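Local coordinates for endo-1,4-beta-xylanase (Pseudoalteromonas haloplanktis, PDB 1H12), which hydrolyses internal beta-1,4 linkages of xylan as a cold-adapted family 8 glycoside hydrolase, and may also act on beta-1,4-glucans, at residues A[47-52]-A[377-382]; A[74-79]-A[123-128]. All coordinates share one frame; numbering follows the deposited sequence.

Overall arrangement
Both contacts reach the same five-stranded antiparallel sheet, and their centres lie about 13 Å apart. Interaction 1 is buried: it ties the first turn of helix 379-392, which with its N-cap carries two of the xylose-binding residues, to the loop leading into edge strand 50-55, through a side-chain guanidinium on a backbone carbonyl. Interaction 2 is partly buried and joins two neighbouring strands of the sheet by main-chain bonds, with apolar side chains on one face and a charged cluster on the other. In sequence, interaction 2 is nested within the long loop that interaction 1 closes. The two meet where Tyr380 OH comes within 3.0 Å of Gly79 N, at the first turn of helix 77-89.

Interaction 1: A[47-52]-A[377-382]; sequences QQLYYP and DYRYYN. With XYP (beta-D-xylopyranose), chain B.
Arg379, in the first turn of the last helix (379-392) of this (alpha/alpha)6 barrel, the fold of glycoside hydrolase family 8, reaches across to the loop that leads into strand 50-55 and grips the backbone of Gln48 side-on. Its NE donates to Gln48 O at 2.8 Å (N-H...O 156°), and its NH2 donates to the same oxygen at 3.0 Å. One carbonyl oxygen thus takes two N-H groups and lies close to the guanidinium plane; NH2 approaches it within the carbonyl plane, whereas NE stands above that plane. Arg379 CG is wedged between its own backbone N and carbonyl carbon (chi1 72°), and from there the chain runs extended to NE. The guanidinium is held further by NH1, which bonds to Gly376 O just before the helix, and NH2 meets the edge of the Tyr51 ring, 3.0 Å from Tyr51 OH. That ring has Gln48 NE2 over one face, and the same amide nitrogen donates almost straight to Tyr50 O at 2.8 Å, which folds the Gln48 side chain back on the next residue but one while its main-chain carbonyl faces the arginine. Beside this polar grip, Leu49 slides past Arg379 in the opposite direction, CD2 3.9 Å from Arg379 CG, and the same methyl lies 3.7 Å from Tyr380 CA. The same turn of helix belongs to the sugar site. Tyr378, at the N-cap, has C4 of the bound xylopyranose over one ring face, offset toward the rim, and its CD2 is 3.4 Å from the sugar O5. Asn382 lines this pocket too, and Gln327 also bonds to the sugar. Around the contact, Leu49 packs on Met40 of helix 29-40, while Tyr380 lies against Ile64 and Ala66 of strand 58-66 and Trp82 of helix 77-89.

Interaction 2: A[74-79]-A[123-128]; sequences DIRTEG and AWKLKL
Ile75 and Leu126 form a hydrogen-bonded pair between antiparallel strands 74-76 and 125-128, whose axes run at 148°, in the five-stranded sheet: Leu126 N donates nearly straight to Ile75 O at 2.9 Å, and Ile75 N returns a more bent bond to Leu126 O. Their side chains share a face, Ile75 CB 4.0 Å from Leu126 CB, and both touch Phe102 of helix 93-107. The other face is charged. Arg76, extended from CG to NE, takes the Asp74 carboxylate side-on, NE to OD1 at 2.8 Å and NH2 to OD2 at 2.9 Å. The methylenes of Lys125 cross this carboxylate, CE 3.5 Å from Asp74 OD2, with NZ near but beyond salt-bridge distance. Trp124 sets the edge of its ring, at CZ3, over one face of the Arg76 guanidinium, the planes 83° apart, while CB of Lys125 sits over the centre of the indole. Replacing Arg76 by a leucine would probably leave the buried Asp74 carboxylate without its two-nitrogen partner and the Trp124 edge without the flat group it rests on. Past the pair, Thr77 N makes a weak bond to Trp124 O, and a water links the segments, donating to Ile75 O and to Ala123 O, before the corner at Trp124, each at 2.8 Å.

Interaction 1: A[47-52]-A[377-382]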
ATOM      1  N   GLN A  47      -2.385   5.338  19.741  1.00 10.53           N
ATOM      2  CA  GLN A  47      -1.934   4.987  18.396  1.00 10.37           C
ATOM      3  C   GLN A  47      -2.702   3.772  17.812  1.00  9.80           C
ATOM      4  O   GLN A  47      -2.655   3.532  16.607  1.00  9.92           O
ATOM      5  CB  GLN A  47      -0.463   4.594  18.399  1.00 10.54           C
ATOM      6  CG  GLN A  47       0.502   5.640  18.889  1.00 11.53           C
ATOM      7  CD  GLN A  47       0.607   5.754  20.413  1.00 13.07           C
ATOM      8  OE1 GLN A  47       0.152   4.854  21.129  1.00 13.46           O
ATOM      9  NE2 GLN A  47       1.176   6.874  20.897  1.00 15.76           N
ATOM     10  N   GLN A  48      -3.366   3.029  18.693  1.00  9.80           N
ATOM     11  CA  GLN A  48      -3.950   1.752  18.371  1.00  9.70           C
ATOM     12  C   GLN A  48      -4.824   1.805  17.120  1.00  9.25           C
ATOM     13  O   GLN A  48      -5.748   2.624  16.992  1.00  9.73           O
ATOM     14  CB  GLN A  48      -4.802   1.308  19.558  1.00 10.52           C
ATOM     15  CG  GLN A  48      -5.535  -0.003  19.341  1.00 11.04           C
ATOM     16  CD  GLN A  48      -6.412  -0.409  20.533  1.00 12.87           C
ATOM     17  OE1 GLN A  48      -6.563   0.370  21.519  1.00 13.72           O
ATOM     18  NE2 GLN A  48      -6.992  -1.588  20.452  1.00 12.24           N
ATOM     19  N   LEU A  49      -4.595   0.801  16.245  1.00  8.62           N
ATOM     20  CA  LEU A  49      -5.465   0.550  15.101  1.00  8.33           C
ATOM     21  C   LEU A  49      -6.066  -0.883  15.101  1.00  8.01           C
ATOM     22  O   LEU A  49      -6.986  -1.142  14.331  1.00  8.79           O
ATOM     23  CB  LEU A  49      -4.735   0.797  13.770  1.00  8.33           C
ATOM     24  CG  LEU A  49      -4.464   2.264  13.504  1.00  9.85           C
ATOM     25  CD1 LEU A  49      -3.578   2.443  12.300  1.00 10.58           C
ATOM     26  CD2 LEU A  49      -5.769   3.033  13.344  1.00 11.27           C
ATOM     27  N   TYR A  50      -5.489  -1.771  15.887  1.00  8.40           N
ATOM     28  CA  TYR A  50      -5.826  -3.184  15.913  1.00  8.66           C
ATOM     29  C   TYR A  50      -6.803  -3.449  17.050  1.00  8.59           C
ATOM     30  O   TYR A  50      -6.444  -3.249  18.214  1.00  9.80           O
ATOM     31  CB  TYR A  50      -4.519  -3.947  16.128  1.00 10.02           C
ATOM     32  CG  TYR A  50      -4.547  -5.420  16.472  1.00  8.86           C
ATOM     33  CD1 TYR A  50      -4.231  -5.869  17.770  1.00  8.85           C
ATOM     34  CD2 TYR A  50      -4.693  -6.376  15.493  1.00  8.82           C
ATOM     35  CE1 TYR A  50      -4.083  -7.201  18.036  1.00  9.12           C
ATOM     36  CE2 TYR A  50      -4.547  -7.709  15.776  1.00  9.15           C
ATOM     37  CZ  TYR A  50      -4.257  -8.140  17.070  1.00  9.27           C
ATOM     38  OH  TYR A  50      -4.125  -9.488  17.327  1.00 10.23           O
ATOM     39  N   TYR A  51      -8.027  -3.856  16.726  1.00  8.33           N
ATOM     40  CA  TYR A  51      -9.101  -4.024  17.683  1.00  8.50           C
ATOM     41  C   TYR A  51      -9.728  -5.390  17.586  1.00  7.98           C
ATOM     42  O   TYR A  51      -9.924  -5.939  16.496  1.00  8.44           O
ATOM     43  CB  TYR A  51     -10.197  -2.975  17.421  1.00  9.54           C
ATOM     44  CG  TYR A  51      -9.790  -1.582  17.822  1.00  9.47           C
ATOM     45  CD1 TYR A  51      -9.030  -0.786  17.014  1.00  9.87           C
ATOM     46  CD2 TYR A  51     -10.185  -1.081  19.078  1.00 11.41           C
ATOM     47  CE1 TYR A  51      -8.644   0.475  17.421  1.00 11.32           C
ATOM     48  CE2 TYR A  51      -9.781   0.194  19.468  1.00 12.54           C
ATOM     49  CZ  TYR A  51      -9.011   0.970  18.639  1.00 12.01           C
ATOM     50  OH  TYR A  51      -8.595   2.232  19.011  1.00 14.44           O
ATOM     51  N   PRO A  52     -10.090  -5.966  18.728  1.00  8.60           N
ATOM     52  CA  PRO A  52     -10.822  -7.233  18.716  1.00  8.96           C
ATOM     53  C   PRO A  52     -12.264  -7.059  18.312  1.00  8.90           C
ATOM     54  O   PRO A  52     -12.905  -6.042  18.595  1.00 10.17           O
ATOM     55  CB  PRO A  52     -10.705  -7.692  20.200  1.00  9.83           C
ATOM     56  CG  PRO A  52     -10.641  -6.439  20.967  1.00 12.16           C
ATOM     57  CD  PRO A  52      -9.852  -5.445  20.094  1.00 10.13           C
ATOM     58  N   ASP A 377      -7.938  11.315  15.469  1.00 14.22           N
ATOM     59  CA  ASP A 377      -9.039  10.880  14.632  1.00 15.27           C
ATOM     60  C   ASP A 377      -8.639  10.527  13.222  1.00 13.59           C
ATOM     61  O   ASP A 377      -9.436   9.863  12.527  1.00 15.07           O
ATOM     62  CB  ASP A 377     -10.104  12.003  14.537  1.00 18.49           C
ATOM     63  CG  ASP A 377     -10.851  12.240  15.817  1.00 22.60           C
ATOM     64  OD1 ASP A 377     -10.908  11.349  16.711  1.00 25.89           O
ATOM     65  OD2 ASP A 377     -11.513  13.309  15.896  1.00 28.40           O
ATOM     66  N   TYR A 378      -7.471  10.964  12.752  1.00 12.75           N
ATOM     67  CA  TYR A 378      -7.038  10.701  11.408  1.00 13.76           C
ATOM     68  C   TYR A 378      -5.946   9.641  11.342  1.00 12.01           C
ATOM     69  O   TYR A 378      -5.283   9.476  10.311  1.00 12.39           O
ATOM     70  CB  TYR A 378      -6.622  12.010  10.687  1.00 15.42           C
ATOM     71  CG  TYR A 378      -7.790  12.930  10.468  1.00 19.75           C
ATOM     72  CD1 TYR A 378      -8.698  12.692   9.475  1.00 25.58           C
ATOM     73  CD2 TYR A 378      -8.021  13.974  11.328  1.00 24.22           C
ATOM     74  CE1 TYR A 378      -9.843  13.565   9.284  1.00 29.61           C
ATOM     75  CE2 TYR A 378      -9.138  14.859  11.132  1.00 28.66           C
ATOM     76  CZ  TYR A 378     -10.004  14.615  10.125  1.00 30.12           C
ATOM     77  OH  TYR A 378     -11.111  15.456   9.948  1.00 37.06           O
ATOM     78  N   ARG A 379      -5.770   8.878  12.428  1.00 10.90           N
ATOM     79  CA  ARG A 379      -4.677   7.968  12.496  1.00  9.97           C
ATOM     80  C   ARG A 379      -4.801   6.725  11.633  1.00  9.60           C
ATOM     81  O   ARG A 379      -3.804   6.023  11.462  1.00  9.92           O
ATOM     82  CB  ARG A 379      -4.342   7.587  13.936  1.00 10.48           C
ATOM     83  CG  ARG A 379      -5.359   6.679  14.592  1.00 10.30           C
ATOM     84  CD  ARG A 379      -4.933   6.354  15.995  1.00 11.22           C
ATOM     85  NE  ARG A 379      -5.758   5.426  16.721  1.00 10.91           N
ATOM     86  CZ  ARG A 379      -6.781   5.761  17.464  1.00 12.82           C
ATOM     87  NH1 ARG A 379      -7.244   7.044  17.459  1.00 15.27           N
ATOM     88  NH2 ARG A 379      -7.341   4.851  18.213  1.00 14.12           N
ATOM     89  N   TYR A 380      -5.982   6.372  11.132  1.00  9.41           N
ATOM     90  CA  TYR A 380      -6.048   5.159  10.297  1.00  8.68           C
ATOM     91  C   TYR A 380      -5.141   5.241   9.121  1.00  8.97           C
ATOM     92  O   TYR A 380      -4.306   4.392   8.889  1.00 10.65           O
ATOM     93  CB  TYR A 380      -7.496   4.877   9.871  1.00  9.25           C
ATOM     94  CG  TYR A 380      -7.550   3.918   8.682  1.00  9.18           C
ATOM     95  CD1 TYR A 380      -7.388   2.574   8.830  1.00 10.04           C
ATOM     96  CD2 TYR A 380      -7.786   4.412   7.411  1.00  9.85           C
ATOM     97  CE1 TYR A 380      -7.408   1.721   7.739  1.00 10.02           C
ATOM     98  CE2 TYR A 380      -7.811   3.559   6.295  1.00  9.09           C
ATOM     99  CZ  TYR A 380      -7.598   2.203   6.479  1.00  8.62           C
ATOM    100  OH  TYR A 380      -7.610   1.329   5.399  1.00  9.86           O
ATOM    101  N   TYR A 381      -5.318   6.250   8.292  1.00 10.21           N
ATOM    102  CA  TYR A 381      -4.552   6.211   7.060  1.00 11.29           C
ATOM    103  C   TYR A 381      -3.125   6.682   7.335  1.00 11.31           C
ATOM    104  O   TYR A 381      -2.129   6.013   6.870  1.00 12.56           O
ATOM    105  CB  TYR A 381      -5.212   6.923   5.935  1.00 12.50           C
ATOM    106  CG  TYR A 381      -4.542   6.813   4.568  1.00 12.22           C
ATOM    107  CD1 TYR A 381      -4.167   5.624   4.030  1.00 14.44           C
ATOM    108  CD2 TYR A 381      -4.275   7.927   3.781  1.00 11.62           C
ATOM    109  CE1 TYR A 381      -3.503   5.541   2.831  1.00 14.50           C
ATOM    110  CE2 TYR A 381      -3.751   7.857   2.578  1.00 12.48           C
ATOM    111  CZ  TYR A 381      -3.304   6.623   2.074  1.00 11.93           C
ATOM    112  OH  TYR A 381      -2.634   6.488   0.869  1.00 10.91           O
ATOM    113  N   ASN A 382      -2.979   7.741   8.151  1.00  9.73           N
ATOM    114  CA  ASN A 382      -1.643   8.190   8.542  1.00  9.63           C
ATOM    115  C   ASN A 382      -0.843   7.121   9.253  1.00  8.38           C
ATOM    116  O   ASN A 382       0.330   6.918   8.956  1.00  9.14           O
ATOM    117  CB  ASN A 382      -1.730   9.451   9.383  1.00  9.95           C
ATOM    118  CG  ASN A 382      -2.156  10.678   8.554  1.00 11.80           C
ATOM    119  OD1 ASN A 382      -3.085  11.435   9.004  1.00 17.48           O
ATOM    120  ND2 ASN A 382      -1.550  10.909   7.485  1.00 10.23           N
TER
HETATM  121  O1  XYP B 501      -3.556  14.988  12.206  0.65 33.23           O
HETATM  122  C1  XYP B 501      -4.015  15.491  10.938  0.65 32.06           C
HETATM  123  C2  XYP B 501      -3.593  14.594   9.892  0.65 28.91           C
HETATM  124  C3  XYP B 501      -4.035  14.980   8.530  0.65 25.34           C
HETATM  125  C4  XYP B 501      -5.473  15.522   8.571  0.65 29.72           C
HETATM  126  C5  XYP B 501      -5.682  16.491   9.722  0.65 31.37           C
HETATM  127  O2  XYP B 501      -2.188  14.334   9.868  0.65 30.33           O
HETATM  128  O3  XYP B 501      -3.858  13.908   7.605  0.65 19.84           O
HETATM  129  O4  XYP B 501      -5.890  16.062   7.346  0.65 32.92           O
HETATM  130  O5  XYP B 501      -5.271  15.859  10.939  0.65 30.28           O

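Interaction 2: A[74-79]-A[123-128]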
ATOM      1  N   ASP A  74     -15.281   2.685  10.131  1.00 10.13           N
ATOM      2  CA  ASP A  74     -15.552   1.540   9.289  1.00  9.50           C
ATOM      3  C   ASP A  74     -14.319   0.658   9.235  1.00  8.39           C
ATOM      4  O   ASP A  74     -13.374   0.878   9.989  1.00  9.28           O
ATOM      5  CB  ASP A  74     -16.138   1.967   7.952  1.00 10.92           C
ATOM      6  CG  ASP A  74     -15.231   2.829   7.106  1.00 11.62           C
ATOM      7  OD1 ASP A  74     -14.020   2.655   7.151  1.00 12.32           O
ATOM      8  OD2 ASP A  74     -15.725   3.713   6.337  1.00 15.63           O
ATOM      9  N   ILE A  75     -14.380  -0.381   8.408  1.00  7.93           N
ATOM     10  CA  ILE A  75     -13.320  -1.396   8.380  1.00  7.55           C
ATOM     11  C   ILE A  75     -13.037  -1.645   6.898  1.00  7.88           C
ATOM     12  O   ILE A  75     -13.973  -1.915   6.135  1.00  8.12           O
ATOM     13  CB  ILE A  75     -13.783  -2.691   9.067  1.00  8.04           C
ATOM     14  CG1 ILE A  75     -14.314  -2.389  10.473  1.00  8.81           C
ATOM     15  CG2 ILE A  75     -12.670  -3.699   9.053  1.00  8.86           C
ATOM     16  CD1 ILE A  75     -14.963  -3.580  11.135  1.00 10.71           C
ATOM     17  N   ARG A  76     -11.779  -1.520   6.494  1.00  7.91           N
ATOM     18  CA  ARG A  76     -11.395  -1.527   5.087  1.00  7.25           C
ATOM     19  C   ARG A  76     -10.409  -2.647   4.786  1.00  6.95           C
ATOM     20  O   ARG A  76      -9.560  -3.031   5.591  1.00  7.87           O
ATOM     21  CB  ARG A  76     -10.810  -0.164   4.722  1.00  8.70           C
ATOM     22  CG  ARG A  76     -11.845   0.936   4.847  1.00 10.14           C
ATOM     23  CD  ARG A  76     -11.372   2.331   4.574  1.00 11.05           C
ATOM     24  NE  ARG A  76     -12.474   3.240   4.880  1.00 12.35           N
ATOM     25  CZ  ARG A  76     -12.765   4.343   4.234  1.00 14.09           C
ATOM     26  NH1 ARG A  76     -11.973   4.828   3.266  1.00 14.54           N
ATOM     27  NH2 ARG A  76     -13.852   5.008   4.619  1.00 15.87           N
ATOM     28  N   THR A  77     -10.473  -3.168   3.578  1.00  7.07           N
ATOM     29  CA  THR A  77      -9.564  -4.200   3.132  1.00  6.83           C
ATOM     30  C   THR A  77      -8.132  -3.703   3.003  1.00  6.94           C
ATOM     31  O   THR A  77      -7.199  -4.467   3.305  1.00  7.32           O
ATOM     32  CB  THR A  77     -10.013  -4.898   1.848  1.00  7.31           C
ATOM     33  OG1 THR A  77     -10.276  -3.892   0.856  1.00  8.03           O
ATOM     34  CG2 THR A  77     -11.217  -5.747   2.097  1.00  7.94           C
ATOM     35  N   GLU A  78      -7.918  -2.470   2.564  1.00  6.87           N
ATOM     36  CA  GLU A  78      -6.570  -1.940   2.497  1.00  7.27           C
ATOM     37  C   GLU A  78      -5.906  -1.994   3.868  1.00  6.59           C
ATOM     38  O   GLU A  78      -4.848  -2.580   4.049  1.00  7.17           O
ATOM     39  CB  GLU A  78      -6.573  -0.542   1.906  1.00  7.67           C
ATOM     40  CG  GLU A  78      -6.682  -0.581   0.385  1.00  8.16           C
ATOM     41  CD  GLU A  78      -6.924   0.784  -0.267  1.00  8.14           C
ATOM     42  OE1 GLU A  78      -7.160   1.776   0.448  1.00  9.56           O
ATOM     43  OE2 GLU A  78      -6.887   0.861  -1.535  1.00  7.84           O
ATOM     44  N   GLY A  79      -6.558  -1.400   4.862  1.00  7.09           N
ATOM     45  CA  GLY A  79      -5.939  -1.371   6.183  1.00  7.28           C
ATOM     46  C   GLY A  79      -5.698  -2.747   6.763  1.00  6.56           C
ATOM     47  O   GLY A  79      -4.688  -2.989   7.417  1.00  7.13           O
ATOM     48  N   ALA A 123     -14.942  -7.446   0.212  1.00  7.92           N
ATOM     49  CA  ALA A 123     -15.760  -6.232   0.353  1.00  8.04           C
ATOM     50  C   ALA A 123     -14.953  -5.130   1.023  1.00  8.16           C
ATOM     51  O   ALA A 123     -14.446  -5.306   2.124  1.00  8.14           O
ATOM     52  CB  ALA A 123     -16.953  -6.584   1.213  1.00  8.48           C
ATOM     53  N   TRP A 124     -14.866  -3.985   0.360  1.00  7.98           N
ATOM     54  CA  TRP A 124     -13.924  -2.966   0.792  1.00  7.55           C
ATOM     55  C   TRP A 124     -14.309  -2.255   2.061  1.00  7.72           C
ATOM     56  O   TRP A 124     -13.443  -1.725   2.736  1.00  8.43           O
ATOM     57  CB  TRP A 124     -13.585  -1.981  -0.312  1.00  8.48           C
ATOM     58  CG  TRP A 124     -14.539  -0.843  -0.477  1.00  9.94           C
ATOM     59  CD1 TRP A 124     -15.680  -0.802  -1.211  1.00 11.47           C
ATOM     60  CD2 TRP A 124     -14.389   0.478   0.091  1.00 10.10           C
ATOM     61  NE1 TRP A 124     -16.219   0.459  -1.158  1.00 12.72           N
ATOM     62  CE2 TRP A 124     -15.431   1.256  -0.368  1.00 11.45           C
ATOM     63  CE3 TRP A 124     -13.445   1.063   0.919  1.00 12.69           C
ATOM     64  CZ2 TRP A 124     -15.554   2.616  -0.049  1.00 14.08           C
ATOM     65  CZ3 TRP A 124     -13.554   2.363   1.257  1.00 16.36           C
ATOM     66  CH2 TRP A 124     -14.604   3.150   0.758  1.00 15.96           C
ATOM     67  N   LYS A 125     -15.614  -2.199   2.348  1.00  7.83           N
ATOM     68  CA  LYS A 125     -16.113  -1.442   3.491  1.00  8.30           C
ATOM     69  C   LYS A 125     -17.129  -2.223   4.300  1.00  7.97           C
ATOM     70  O   LYS A 125     -18.211  -2.567   3.791  1.00  8.82           O
ATOM     71  CB  LYS A 125     -16.734  -0.123   3.053  1.00  9.42           C
ATOM     72  CG  LYS A 125     -17.056   0.798   4.183  1.00 11.74           C
ATOM     73  CD  LYS A 125     -17.845   2.059   3.773  1.00 16.48           C
ATOM     74  CE  LYS A 125     -16.990   3.022   3.148  1.00 20.56           C
ATOM     75  NZ  LYS A 125     -17.936   4.296   2.931  1.00 25.31           N
ATOM     76  N   LEU A 126     -16.751  -2.515   5.528  1.00  7.91           N
ATOM     77  CA  LEU A 126     -17.596  -3.126   6.549  1.00  8.21           C
ATOM     78  C   LEU A 126     -17.831  -2.093   7.642  1.00  8.11           C
ATOM     79  O   LEU A 126     -17.057  -1.161   7.816  1.00  8.72           O
ATOM     80  CB  LEU A 126     -16.930  -4.354   7.146  1.00  8.89           C
ATOM     81  CG  LEU A 126     -17.114  -5.713   6.436  1.00 10.22           C
ATOM     82  CD1 LEU A 126     -16.859  -5.754   5.019  1.00 10.12           C
ATOM     83  CD2 LEU A 126     -16.253  -6.713   7.175  1.00 12.03           C
ATOM     84  N   LYS A 127     -18.882  -2.297   8.420  1.00  9.44           N
ATOM     85  CA  LYS A 127     -19.105  -1.536   9.636  1.00  8.87           C
ATOM     86  C   LYS A 127     -19.674  -2.459  10.679  1.00  8.67           C
ATOM     87  O   LYS A 127     -20.165  -3.534  10.352  1.00  9.61           O
ATOM     88  CB  LYS A 127     -20.072  -0.343   9.416  1.00 10.77           C
ATOM     89  CG  LYS A 127     -19.509   0.920   8.824  1.00 13.39           C
ATOM     90  CD  LYS A 127     -20.551   1.990   8.697  1.00 15.64           C
ATOM     91  CE  LYS A 127     -19.903   3.267   8.129  1.00 20.44           C
ATOM     92  NZ  LYS A 127     -20.828   4.465   8.086  1.00 24.30           N
ATOM     93  N   LEU A 128     -19.659  -2.008  11.934  1.00  9.23           N
ATOM     94  CA  LEU A 128     -20.476  -2.632  12.965  1.00  9.25           C
ATOM     95  C   LEU A 128     -21.852  -1.934  12.965  1.00  9.30           C
ATOM     96  O   LEU A 128     -21.925  -0.707  12.928  1.00 10.98           O
ATOM     97  CB  LEU A 128     -19.809  -2.552  14.323  1.00 10.27           C
ATOM     98  CG  LEU A 128     -18.418  -3.103  14.431  1.00 13.66           C
ATOM     99  CD1 LEU A 128     -17.941  -3.170  15.861  1.00 16.72           C
ATOM    100  CD2 LEU A 128     -18.258  -4.460  13.812  1.00 14.78           C
TER
HETATM  101  O   HOH W   1     -13.649  -4.305   4.643  1.00  8.33           O